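Local coordinates for protein carboxylesterase SOBER1 (Arabidopsis thaliana, PDB 6AVX) that hydrolyses short-acyl carboxylic esters and phosphatidylcholine and acts as a negative regulator of the plant hypersensitive response to the bacterial effector AvrBsT, at residues Ala20-Pro23 with Ile24-Gln27. The protein carries 1 engineered substitution. Sequence-based numbering, arbitrary orientation.
Sequences ANEP and IQTQ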
loop_
_atom_site.group_PDB
_atom_site.type_symbol
_atom_site.label_atom_id
_atom_site.label_comp_id
_atom_site.label_asym_id
_atom_site.label_seq_id
_atom_site.Cartn_x
_atom_site.Cartn_y
_atom_site.Cartn_z
ATOM N N ALA A 20 11.374 -11.866 -3.197
ATOM C CA ALA A 20 10.342 -12.877 -3.392
ATOM C C ALA A 20 9.208 -12.358 -4.253
ATOM O O ALA A 20 8.525 -13.142 -4.916
ATOM C CB ALA A 20 9.798 -13.357 -2.047
ATOM N N ASN A 21 8.986 -11.047 -4.263
ATOM C CA ASN A 21 7.873 -10.443 -4.975
ATOM C C ASN A 21 8.240 -9.787 -6.290
ATOM O O ASN A 21 7.337 -9.427 -7.051
ATOM C CB ASN A 21 7.177 -9.432 -4.077
ATOM C CG ASN A 21 6.332 -10.105 -3.073
ATOM O OD1 ASN A 21 5.187 -10.478 -3.366
ATOM N ND2 ASN A 21 6.883 -10.342 -1.896
ATOM N N GLU A 22 9.526 -9.630 -6.578
ATOM C CA GLU A 22 9.926 -9.009 -7.835
ATOM C C GLU A 22 9.227 -9.593 -9.052
ATOM O O GLU A 22 8.917 -8.816 -9.971
ATOM C CB GLU A 22 11.458 -9.022 -7.974
ATOM C CG GLU A 22 12.141 -7.983 -7.092
ATOM C CD GLU A 22 13.642 -8.072 -7.046
ATOM O OE1 GLU A 22 14.219 -9.112 -7.389
ATOM O OE2 GLU A 22 14.270 -7.084 -6.612
ATOM N N PRO A 23 8.945 -10.898 -9.145
ATOM C CA PRO A 23 8.253 -11.406 -10.341
ATOM C C PRO A 23 6.876 -10.825 -10.574
ATOM O O PRO A 23 6.349 -10.986 -11.682
ATOM C CB PRO A 23 8.204 -12.924 -10.119
ATOM C CG PRO A 23 9.378 -13.186 -9.230
ATOM C CD PRO A 23 9.430 -11.999 -8.290
ATOM N N ILE A 24 6.273 -10.151 -9.596
ATOM C CA ILE A 24 5.009 -9.467 -9.852
ATOM C C ILE A 24 5.120 -8.586 -11.085
ATOM O O ILE A 24 4.167 -8.461 -11.861
ATOM C CB ILE A 24 4.589 -8.659 -8.611
ATOM C CG1 ILE A 24 4.067 -9.608 -7.541
ATOM C CG2 ILE A 24 3.544 -7.576 -8.948
ATOM C CD1 ILE A 24 3.778 -8.953 -6.208
ATOM N N GLN A 25 6.277 -7.955 -11.286
ATOM C CA GLN A 25 6.422 -7.024 -12.400
ATOM C C GLN A 25 6.233 -7.711 -13.743
ATOM O O GLN A 25 5.861 -7.048 -14.724
ATOM C CB GLN A 25 7.766 -6.300 -12.350
ATOM C CG GLN A 25 8.972 -7.158 -12.696
ATOM C CD GLN A 25 10.268 -6.481 -12.285
ATOM O OE1 GLN A 25 10.850 -5.701 -13.041
ATOM N NE2 GLN A 25 10.705 -6.739 -11.064
ATOM N N THR A 26 6.490 -9.021 -13.816
ATOM C CA THR A 26 6.343 -9.757 -15.067
ATOM C C THR A 26 4.892 -9.957 -15.456
ATOM O O THR A 26 4.632 -10.375 -16.584
ATOM C CB THR A 26 7.062 -11.118 -15.029
ATOM O OG1 THR A 26 6.367 -12.038 -14.176
ATOM C CG2 THR A 26 8.480 -10.956 -14.559
ATOM N N GLN A 27 3.939 -9.689 -14.562
ATOM C CA GLN A 27 2.530 -9.703 -14.931
ATOM C C GLN A 27 2.078 -8.388 -15.550
ATOM O O GLN A 27 0.956 -8.307 -16.060
ATOM C CB GLN A 27 1.679 -10.020 -13.698
ATOM C CG GLN A 27 1.908 -11.420 -13.168
ATOM C CD GLN A 27 1.592 -12.466 -14.208
ATOM O OE1 GLN A 27 0.573 -12.377 -14.893
ATOM N NE2 GLN A 27 2.470 -13.447 -14.349
#
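I24 runs alongside N21, the two side chains pointing the same way, and its CD1 methyl lies 3.5 Å from OD1 of N21. With CG1 beside its own backbone N (chi1 -75°), the isoleucine also draws CB and CG1 over the carbonyl oxygen of N21, which accepts the amide N-H of I24 at 2.9 Å. A branched aliphatic chain suits this place, since it also touches L201 of helix 198-212. The side-chain amide of N21 instead serves polar partners: its ND2 is hydrogen-bonded to OD2 of D16 and O of S17.

P23 fits a position where these bonds need no N-H, and its carbonyl oxygen serves T26 twice. OG1 of T26 donates to O of P23 at 2.7 Å, in the carbonyl plane, while the backbone N of T26, 2.9 Å from the same oxygen, stands well above that plane. Threonine's short side chain, with OG1 between backbone N and carbonyl carbon (chi1 72°), lets the hydroxyl fold back this way. E22 O is likewise gripped twice, from opposite faces of its plane, by the backbone N of Q25 and by its NE2 at 3.0 Å. Successive backbone bonds from each N-H to the carbonyl three residues earlier are characteristic of 3-10-like turns, here following helix 18-21 along the surface of the alpha/beta-hydrolase fold.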